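Local structure of putative ABC transporter (Thermobispora bispora, 4PE6) at residues G190-L201 / D215-A226; A310-Q320 / P331-T339. The protein is an ABC-transporter solute-binding protein, probably one that binds carbohydrates or related compounds, and holds a trihydroxybutanoic acid molecule in this crystal. All blocks are in the same frame, centred on the assembly; numbering follows the deposited sequence.

Interaction 1 of 2, residues G190-L201 / D215-A226; sequences GATAQKAVLGVL and DGYGVAQAFATA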
loop_
_atom_site.group_PDB
_atom_site.type_symbol
_atom_site.label_atom_id
_atom_site.label_comp_id
_atom_site.label_asym_id
_atom_site.label_seq_id
_atom_site.Cartn_x
_atom_site.Cartn_y
_atom_site.Cartn_z
ATOM N N GLY A 190 6.392 -11.045 0.585
ATOM C CA GLY A 190 7.386 -11.778 1.370
ATOM C C GLY A 190 8.103 -12.894 0.617
ATOM O O GLY A 190 9.346 -12.954 0.615
ATOM N N ALA A 191 7.339 -13.762 -0.028
ATOM C CA ALA A 191 7.919 -14.915 -0.721
ATOM C C ALA A 191 8.794 -14.472 -1.901
ATOM O O ALA A 191 9.869 -15.021 -2.120
ATOM C CB ALA A 191 6.844 -15.883 -1.181
ATOM N N THR A 192 8.360 -13.437 -2.616
ATOM C CA THR A 192 9.146 -12.906 -3.722
ATOM C C THR A 192 10.458 -12.286 -3.223
ATOM O O THR A 192 11.543 -12.575 -3.748
ATOM C CB THR A 192 8.348 -11.852 -4.493
ATOM O OG1 THR A 192 7.131 -12.441 -4.951
ATOM C CG2 THR A 192 9.129 -11.324 -5.664
ATOM N N ALA A 193 10.349 -11.404 -2.232
ATOM C CA ALA A 193 11.508 -10.838 -1.565
ATOM C C ALA A 193 12.432 -11.916 -0.998
ATOM O O ALA A 193 13.640 -11.828 -1.139
ATOM C CB ALA A 193 11.048 -9.934 -0.436
ATOM N N GLN A 194 11.845 -12.925 -0.340
ATOM C CA GLN A 194 12.628 -14.038 0.199
ATOM C C GLN A 194 13.517 -14.650 -0.861
ATOM O O GLN A 194 14.715 -14.848 -0.639
ATOM C CB GLN A 194 11.730 -15.124 0.790
ATOM C CG GLN A 194 12.494 -16.294 1.419
ATOM C CD GLN A 194 11.561 -17.325 2.024
ATOM O OE1 GLN A 194 10.354 -17.104 2.136
ATOM N NE2 GLN A 194 12.119 -18.465 2.422
ATOM N N LYS A 195 12.914 -14.964 -1.997
ATOM C CA LYS A 195 13.625 -15.603 -3.102
ATOM C C LYS A 195 14.741 -14.704 -3.647
ATOM O O LYS A 195 15.861 -15.168 -3.861
ATOM C CB LYS A 195 12.656 -15.956 -4.228
ATOM C CG LYS A 195 13.238 -16.906 -5.249
ATOM C CD LYS A 195 12.423 -16.917 -6.543
ATOM C CE LYS A 195 12.835 -18.093 -7.421
ATOM N NZ LYS A 195 11.972 -19.291 -7.227
ATOM N N ALA A 196 14.436 -13.421 -3.860
ATOM C CA ALA A 196 15.422 -12.497 -4.419
ATOM C C ALA A 196 16.599 -12.252 -3.460
ATOM O O ALA A 196 17.757 -12.241 -3.886
ATOM C CB ALA A 196 14.768 -11.177 -4.796
ATOM N N VAL A 197 16.313 -12.055 -2.177
ATOM C CA VAL A 197 17.385 -11.863 -1.195
ATOM C C VAL A 197 18.236 -13.134 -1.061
ATOM O O VAL A 197 19.456 -13.064 -1.017
ATOM C CB VAL A 197 16.829 -11.430 0.185
ATOM C CG1 VAL A 197 17.887 -11.506 1.281
ATOM C CG2 VAL A 197 16.256 -10.017 0.100
ATOM N N LEU A 198 17.578 -14.286 -0.971
ATOM C CA LEU A 198 18.285 -15.566 -0.854
ATOM C C LEU A 198 19.288 -15.708 -1.992
ATOM O O LEU A 198 20.410 -16.203 -1.797
ATOM C CB LEU A 198 17.296 -16.737 -0.904
ATOM C CG LEU A 198 17.903 -18.132 -0.840
ATOM C CD1 LEU A 198 18.577 -18.324 0.509
ATOM C CD2 LEU A 198 16.845 -19.205 -1.108
ATOM N N GLY A 199 18.861 -15.267 -3.169
ATOM C CA GLY A 199 19.672 -15.281 -4.373
ATOM C C GLY A 199 20.992 -14.552 -4.248
ATOM O O GLY A 199 21.995 -15.026 -4.787
ATOM N N VAL A 200 21.023 -13.432 -3.528
ATOM C CA VAL A 200 22.251 -12.627 -3.449
ATOM C C VAL A 200 23.104 -12.830 -2.199
ATOM O O VAL A 200 24.265 -12.436 -2.187
ATOM C CB VAL A 200 21.971 -11.109 -3.605
ATOM C CG1 VAL A 200 21.244 -10.829 -4.909
ATOM C CG2 VAL A 200 21.195 -10.551 -2.409
ATOM N N LEU A 201 22.543 -13.416 -1.150
ATOM C CA LEU A 201 23.266 -13.567 0.116
ATOM C C LEU A 201 24.644 -14.221 -0.008
ATOM O O LEU A 201 25.611 -13.704 0.546
ATOM C CB LEU A 201 22.414 -14.307 1.166
ATOM C CG LEU A 201 21.299 -13.473 1.797
ATOM C CD1 LEU A 201 20.505 -14.283 2.817
ATOM C CD2 LEU A 201 21.827 -12.188 2.431
ATOM N N ASP A 215 8.080 -6.411 3.678
ATOM C CA ASP A 215 8.511 -7.730 3.234
ATOM C C ASP A 215 9.459 -8.397 4.216
ATOM O O ASP A 215 10.033 -9.450 3.905
ATOM C CB ASP A 215 9.216 -7.574 1.889
ATOM C CG ASP A 215 10.256 -6.472 1.918
ATOM O OD1 ASP A 215 10.801 -6.227 3.019
ATOM O OD2 ASP A 215 10.522 -5.836 0.858
ATOM N N GLY A 216 9.613 -7.795 5.392
ATOM C CA GLY A 216 10.617 -8.226 6.369
ATOM C C GLY A 216 10.498 -9.669 6.848
ATOM O O GLY A 216 11.495 -10.276 7.227
ATOM N N TYR A 217 9.295 -10.235 6.843
ATOM C CA TYR A 217 9.131 -11.638 7.304
ATOM C C TYR A 217 9.798 -12.556 6.292
ATOM O O TYR A 217 10.509 -13.463 6.668
ATOM C CB TYR A 217 7.654 -12.017 7.489
ATOM C CG TYR A 217 7.427 -13.440 7.967
ATOM C CD1 TYR A 217 7.443 -13.755 9.317
ATOM C CD2 TYR A 217 7.212 -14.474 7.052
ATOM C CE1 TYR A 217 7.235 -15.069 9.749
ATOM C CE2 TYR A 217 7.020 -15.773 7.470
ATOM C CZ TYR A 217 7.027 -16.059 8.817
ATOM O OH TYR A 217 6.821 -17.347 9.214
ATOM N N GLY A 218 9.577 -12.296 5.009
ATOM C CA GLY A 218 10.209 -13.056 3.926
ATOM C C GLY A 218 11.710 -12.870 3.874
ATOM O O GLY A 218 12.462 -13.813 3.646
ATOM N N VAL A 219 12.155 -11.644 4.094
ATOM C CA VAL A 219 13.577 -11.362 4.170
ATOM C C VAL A 219 14.207 -12.177 5.326
ATOM O O VAL A 219 15.228 -12.878 5.164
ATOM C CB VAL A 219 13.786 -9.829 4.294
ATOM C CG1 VAL A 219 15.228 -9.478 4.643
ATOM C CG2 VAL A 219 13.367 -9.156 2.992
ATOM N N ALA A 220 13.541 -12.172 6.470
ATOM C CA ALA A 220 14.019 -12.929 7.616
ATOM C C ALA A 220 14.176 -14.435 7.288
ATOM O O ALA A 220 15.196 -15.024 7.610
ATOM C CB ALA A 220 13.094 -12.710 8.807
ATOM N N GLN A 221 13.195 -15.038 6.620
ATOM C CA GLN A 221 13.286 -16.429 6.200
ATOM C C GLN A 221 14.505 -16.672 5.317
ATOM O O GLN A 221 15.144 -17.701 5.449
ATOM C CB GLN A 221 12.046 -16.877 5.429
ATOM C CG GLN A 221 10.737 -16.969 6.199
ATOM C CD GLN A 221 9.541 -17.146 5.256
ATOM O OE1 GLN A 221 9.270 -16.291 4.389
ATOM N NE2 GLN A 221 8.823 -18.254 5.407
ATOM N N ALA A 222 14.843 -15.744 4.416
ATOM C CA ALA A 222 16.038 -15.943 3.595
ATOM C C ALA A 222 17.284 -16.060 4.477
ATOM O O ALA A 222 18.118 -16.957 4.276
ATOM C CB ALA A 222 16.209 -14.819 2.592
ATOM N N PHE A 223 17.401 -15.170 5.463
ATOM C CA PHE A 223 18.571 -15.173 6.351
ATOM C C PHE A 223 18.602 -16.466 7.194
ATOM O O PHE A 223 19.664 -17.081 7.375
ATOM C CB PHE A 223 18.618 -13.899 7.213
ATOM C CG PHE A 223 19.174 -12.695 6.482
ATOM C CD1 PHE A 223 18.371 -11.946 5.618
ATOM C CD2 PHE A 223 20.496 -12.317 6.646
ATOM C CE1 PHE A 223 18.891 -10.870 4.934
ATOM C CE2 PHE A 223 21.030 -11.249 5.953
ATOM C CZ PHE A 223 20.227 -10.526 5.096
ATOM N N ALA A 224 17.439 -16.899 7.671
ATOM C CA ALA A 224 17.346 -18.171 8.397
ATOM C C ALA A 224 17.785 -19.353 7.533
ATOM O O ALA A 224 18.513 -20.235 8.018
ATOM C CB ALA A 224 15.933 -18.397 8.920
ATOM N N THR A 225 17.389 -19.358 6.261
ATOM C CA THR A 225 17.759 -20.449 5.342
ATOM C C THR A 225 19.267 -20.486 5.118
ATOM O O THR A 225 19.848 -21.557 4.987
ATOM C CB THR A 225 17.017 -20.361 3.981
ATOM O OG1 THR A 225 15.638 -20.642 4.184
ATOM C CG2 THR A 225 17.537 -21.391 2.991
ATOM N N ALA A 226 19.885 -19.305 5.104
ATOM C CA ALA A 226 21.323 -19.192 4.949
ATOM C C ALA A 226 22.070 -19.373 6.270
ATOM O O ALA A 226 23.305 -19.410 6.273
ATOM C CB ALA A 226 21.679 -17.849 4.330
#
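Q194 lies across the start of helix 216-226, its CB 3.2 Å from G218 O. CG, anti to the backbone N (chi1 -178°), stays against the same carbonyl, and the extended chain runs out to Q221, the two side chains crossing at about a right angle. One turn before Q194, G190 and G218 pass with their CA atoms 4.0 Å apart; G218 CA points a C-H at G190 O, and a CB on G218 would run into that oxygen. The helices, neighbours in an alternating beta-alpha lobe of the periplasmic binding protein fold, run at 34° to each other with axes 7.2 Å apart. Midway, A222 CB enters between Q194 O, 3.6 Å away, V197 CG1 and L198 CB. L201 closes the far end: its CD1 stands over the centre of the F223 ring, 5° off the normal in a CH-pi contact, and also meets A226 CB, while CD2 lies 3.5 Å from F223 CZ. V152 of strand 147-153 lies under A193 and V197. The helices thus meet mainly through small and aliphatic groups, by dispersion and C-H to carbonyl approaches, with even Q194 laying its aliphatic CB and CG on G218 O.

Interaction 2 of 2, residues A310-Q320 / P331-T339; sequences AWPWTRELFRQ and PVQPPIPST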
loop_
_atom_site.group_PDB
_atom_site.type_symbol
_atom_site.label_atom_id
_atom_site.label_comp_id
_atom_site.label_asym_id
_atom_site.label_seq_id
_atom_site.Cartn_x
_atom_site.Cartn_y
_atom_site.Cartn_z
ATOM N N ALA A 310 -5.225 -2.018 8.695
ATOM C CA ALA A 310 -6.033 -1.170 7.820
ATOM C C ALA A 310 -6.905 -0.253 8.666
ATOM O O ALA A 310 -7.372 -0.670 9.712
ATOM C CB ALA A 310 -6.894 -2.045 6.919
ATOM N N TRP A 311 -7.109 1.002 8.250
ATOM C CA TRP A 311 -7.955 1.886 9.041
ATOM C C TRP A 311 -9.435 1.585 8.732
ATOM O O TRP A 311 -9.801 1.368 7.569
ATOM C CB TRP A 311 -7.622 3.358 8.788
ATOM C CG TRP A 311 -6.228 3.764 9.141
ATOM C CD1 TRP A 311 -5.317 4.352 8.308
ATOM C CD2 TRP A 311 -5.587 3.642 10.409
ATOM N NE1 TRP A 311 -4.146 4.622 8.990
ATOM C CE2 TRP A 311 -4.282 4.181 10.276
ATOM C CE3 TRP A 311 -5.983 3.132 11.655
ATOM C CZ2 TRP A 311 -3.372 4.205 11.330
ATOM C CZ3 TRP A 311 -5.079 3.172 12.700
ATOM C CH2 TRP A 311 -3.787 3.706 12.530
ATOM N N PRO A 312 -10.284 1.516 9.767
ATOM C CA PRO A 312 -11.690 1.195 9.522
ATOM C C PRO A 312 -12.506 2.426 9.115
ATOM O O PRO A 312 -13.178 3.048 9.950
ATOM C CB PRO A 312 -12.152 0.623 10.875
ATOM C CG PRO A 312 -11.318 1.363 11.874
ATOM C CD PRO A 312 -9.986 1.616 11.211
ATOM N N TRP A 313 -12.451 2.781 7.838
ATOM C CA TRP A 313 -13.192 3.943 7.359
ATOM C C TRP A 313 -14.685 3.670 7.308
ATOM O O TRP A 313 -15.133 2.708 6.690
ATOM C CB TRP A 313 -12.690 4.390 5.976
ATOM C CG TRP A 313 -11.267 4.707 5.990
ATOM C CD1 TRP A 313 -10.266 3.946 5.477
ATOM C CD2 TRP A 313 -10.648 5.861 6.565
ATOM N NE1 TRP A 313 -9.060 4.544 5.703
ATOM C CE2 TRP A 313 -9.264 5.723 6.373
ATOM C CE3 TRP A 313 -11.131 6.997 7.232
ATOM C CZ2 TRP A 313 -8.347 6.676 6.805
ATOM C CZ3 TRP A 313 -10.217 7.949 7.679
ATOM C CH2 TRP A 313 -8.839 7.786 7.455
ATOM N N THR A 314 -15.438 4.489 8.023
ATOM C CA THR A 314 -16.867 4.586 7.850
ATOM C C THR A 314 -17.078 5.779 6.931
ATOM O O THR A 314 -16.176 6.586 6.712
ATOM C CB THR A 314 -17.586 4.833 9.182
ATOM O OG1 THR A 314 -17.068 6.022 9.802
ATOM C CG2 THR A 314 -17.405 3.634 10.131
ATOM N N ARG A 315 -18.275 5.890 6.388
ATOM C CA ARG A 315 -18.614 7.044 5.604
ATOM C C ARG A 315 -18.403 8.334 6.422
ATOM O O ARG A 315 -17.895 9.334 5.901
ATOM C CB ARG A 315 -20.051 6.926 5.110
ATOM C CG ARG A 315 -20.295 7.772 3.890
ATOM C CD ARG A 315 -21.684 7.585 3.320
ATOM N NE ARG A 315 -21.754 8.252 2.030
ATOM C CZ ARG A 315 -22.814 8.279 1.235
ATOM N NH1 ARG A 315 -23.940 7.679 1.585
ATOM N NH2 ARG A 315 -22.732 8.913 0.076
ATOM N N GLU A 316 -18.752 8.293 7.707
ATOM C CA GLU A 316 -18.559 9.449 8.581
ATOM C C GLU A 316 -17.074 9.789 8.835
ATOM O O GLU A 316 -16.675 10.959 8.763
ATOM C CB GLU A 316 -19.313 9.247 9.919
ATOM C CG GLU A 316 -19.811 10.549 10.529
ATOM C CD GLU A 316 -20.556 11.422 9.521
ATOM O OE1 GLU A 316 -21.602 10.975 8.991
ATOM O OE2 GLU A 316 -20.085 12.552 9.237
ATOM N N LEU A 317 -16.254 8.773 9.112
ATOM C CA LEU A 317 -14.814 9.014 9.301
ATOM C C LEU A 317 -14.180 9.522 8.016
ATOM O O LEU A 317 -13.340 10.411 8.053
ATOM C CB LEU A 317 -14.074 7.766 9.807
ATOM C CG LEU A 317 -14.337 7.397 11.275
ATOM C CD1 LEU A 317 -13.673 6.066 11.615
ATOM C CD2 LEU A 317 -13.863 8.490 12.233
ATOM N N PHE A 318 -14.606 8.973 6.880
ATOM C CA PHE A 318 -14.174 9.491 5.580
ATOM C C PHE A 318 -14.433 10.996 5.455
ATOM O O PHE A 318 -13.520 11.767 5.175
ATOM C CB PHE A 318 -14.861 8.754 4.431
ATOM C CG PHE A 318 -14.701 9.442 3.111
ATOM C CD1 PHE A 318 -13.507 9.370 2.433
ATOM C CD2 PHE A 318 -15.734 10.201 2.576
ATOM C CE1 PHE A 318 -13.329 10.035 1.232
ATOM C CE2 PHE A 318 -15.564 10.864 1.376
ATOM C CZ PHE A 318 -14.366 10.772 0.696
ATOM N N ARG A 319 -15.686 11.397 5.673
ATOM C CA ARG A 319 -16.082 12.802 5.576
ATOM C C ARG A 319 -15.300 13.703 6.526
ATOM O O ARG A 319 -14.911 14.815 6.146
ATOM C CB ARG A 319 -17.593 12.961 5.788
ATOM C CG ARG A 319 -18.396 12.583 4.553
ATOM C CD ARG A 319 -19.883 12.591 4.838
ATOM N NE ARG A 319 -20.662 12.175 3.677
ATOM C CZ ARG A 319 -21.975 11.984 3.695
ATOM N NH1 ARG A 319 -22.662 12.163 4.812
ATOM N NH2 ARG A 319 -22.609 11.615 2.587
ATOM N N GLN A 320 -15.061 13.222 7.747
ATOM C CA GLN A 320 -14.226 13.950 8.705
ATOM C C GLN A 320 -12.852 14.238 8.140
ATOM O O GLN A 320 -12.347 15.349 8.266
ATOM C CB GLN A 320 -14.045 13.165 10.004
ATOM C CG GLN A 320 -15.230 13.180 10.947
ATOM C CD GLN A 320 -14.954 12.348 12.193
ATOM O OE1 GLN A 320 -13.812 12.286 12.677
ATOM N NE2 GLN A 320 -15.990 11.693 12.714
ATOM N N PRO A 331 -4.921 15.892 10.551
ATOM C CA PRO A 331 -5.291 14.615 9.947
ATOM C C PRO A 331 -6.068 13.744 10.943
ATOM O O PRO A 331 -5.700 13.671 12.123
ATOM C CB PRO A 331 -3.937 13.975 9.582
ATOM C CG PRO A 331 -2.890 14.798 10.268
ATOM C CD PRO A 331 -3.476 16.161 10.447
ATOM N N VAL A 332 -7.154 13.130 10.482
ATOM C CA VAL A 332 -7.883 12.187 11.315
ATOM C C VAL A 332 -6.949 11.021 11.599
ATOM O O VAL A 332 -6.305 10.494 10.686
ATOM C CB VAL A 332 -9.177 11.667 10.651
ATOM C CG1 VAL A 332 -9.784 10.531 11.471
ATOM C CG2 VAL A 332 -10.180 12.797 10.480
ATOM N N GLN A 333 -6.859 10.662 12.875
ATOM C CA GLN A 333 -6.055 9.535 13.329
ATOM C C GLN A 333 -7.053 8.429 13.651
ATOM O O GLN A 333 -7.611 8.392 14.747
ATOM C CB GLN A 333 -5.221 9.914 14.566
ATOM C CG GLN A 333 -4.602 11.311 14.536
ATOM C CD GLN A 333 -3.680 11.549 13.349
ATOM O OE1 GLN A 333 -3.263 10.612 12.664
ATOM N NE2 GLN A 333 -3.353 12.815 13.104
ATOM N N PRO A 334 -7.320 7.540 12.682
ATOM C CA PRO A 334 -8.395 6.606 12.956
ATOM C C PRO A 334 -8.000 5.639 14.065
ATOM O O PRO A 334 -6.810 5.503 14.384
ATOM C CB PRO A 334 -8.596 5.881 11.613
ATOM C CG PRO A 334 -7.850 6.692 10.607
ATOM C CD PRO A 334 -6.703 7.269 11.377
ATOM N N PRO A 335 -8.995 4.987 14.673
ATOM C CA PRO A 335 -8.709 4.129 15.798
ATOM C C PRO A 335 -8.279 2.756 15.324
ATOM O O PRO A 335 -8.723 2.282 14.273
ATOM C CB PRO A 335 -10.053 4.056 16.519
ATOM C CG PRO A 335 -11.059 4.166 15.424
ATOM C CD PRO A 335 -10.423 4.948 14.303
ATOM N N ILE A 336 -7.408 2.126 16.097
ATOM C CA ILE A 336 -7.058 0.747 15.852
ATOM C C ILE A 336 -8.301 -0.045 16.224
ATOM O O ILE A 336 -8.830 0.131 17.322
ATOM C CB ILE A 336 -5.859 0.295 16.707
ATOM C CG1 ILE A 336 -4.627 1.147 16.377
ATOM C CG2 ILE A 336 -5.572 -1.185 16.479
ATOM C CD1 ILE A 336 -3.560 1.153 17.449
ATOM N N PRO A 337 -8.798 -0.888 15.306
ATOM C CA PRO A 337 -9.973 -1.673 15.683
ATOM C C PRO A 337 -9.625 -2.643 16.812
ATOM O O PRO A 337 -8.519 -3.186 16.816
ATOM C CB PRO A 337 -10.321 -2.455 14.402
ATOM C CG PRO A 337 -9.408 -1.959 13.331
ATOM C CD PRO A 337 -8.253 -1.283 13.996
ATOM N N SER A 338 -10.535 -2.828 17.772
ATOM C CA SER A 338 -10.393 -3.898 18.776
ATOM C C SER A 338 -11.176 -5.149 18.346
ATOM O O SER A 338 -11.068 -6.202 18.979
ATOM C CB SER A 338 -10.843 -3.425 20.161
ATOM O OG SER A 338 -12.215 -3.088 20.165
ATOM N N THR A 339 -11.944 -5.023 17.261
ATOM C CA THR A 339 -12.697 -6.136 16.682
ATOM C C THR A 339 -12.703 -6.043 15.158
ATOM O O THR A 339 -12.190 -6.925 14.470
ATOM C CB THR A 339 -14.154 -6.162 17.197
ATOM O OG1 THR A 339 -14.853 -7.265 16.606
ATOM C CG2 THR A 339 -14.891 -4.854 16.868
#
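W311 and P334 form the heart of a proline-aromatic CH-pi contact, in which the C-terminal tail folds back over the run leading into helix 315-327. Residues 334-337 of the tail have the extended backbone angles of a polyproline II segment, and P312 opposite is the centre of an inverse gamma turn. The indole of W311 can be followed outward. Its CB touches the P334 ring and also sits over the rim of the W313 ring face. With CG anti to the carbonyl carbon (chi1 -61°), the indole lays a face against P334, whose CD stands over it: W311 CG is 3.7 Å from P334 CG, CD1 reaches that same atom more loosely, CD2 meets both CG and CD of P334, and CE2 meets CD. P334 CG stands 3.9 Å from the centroid of the W311 five-membered ring, 25° off its normal. NE1 points away from the tail to a hydrogen bond with I288 O, fixing the rotation of the indole. P334 O lies above the benzo ring on the same face, nearest W311 CZ3 at 3.4 Å. At the ring edge, I336 CG1 approaches CZ3. With an alanine here, P334 would probably lose the indole face it lies on and I288 O its indole donor. W313 meets P334 CG obliquely, through its CH2 at 3.5 Å, and its NE1 bonds D260. Between the tryptophans, P312 CD rests 3.4 Å from P335 O; farther along, the less ordered V332 leans on Q320. T314 is the N-cap of helix 315-327; its OG1 accepts from L317 N at 3.0 Å with an N-H...O angle of 164°.

How the interactions relate
Interactions 1 and 2 do not touch: their centres are 34 Å apart, on opposite sides of the chain's centre, and their nearest atoms about 15 Å apart. The bound trihydroxybutanoic acid relates them, with the side chain of D215 in interaction 1 about 9 Å from it and that of W311 in interaction 2 about 12 Å. Neither contact supplies a pocket residue, but each is linked to one at second hand. Pocket residue C188 lies two residues before G190 and is disulfide-bonded to C213, whose N bonds D215 OD2, which connects the starts of both helices to the disulfide beside the pocket. In 310-320, W311 N and W313 NE1 bond D260, the sequence neighbour of pocket residue S259.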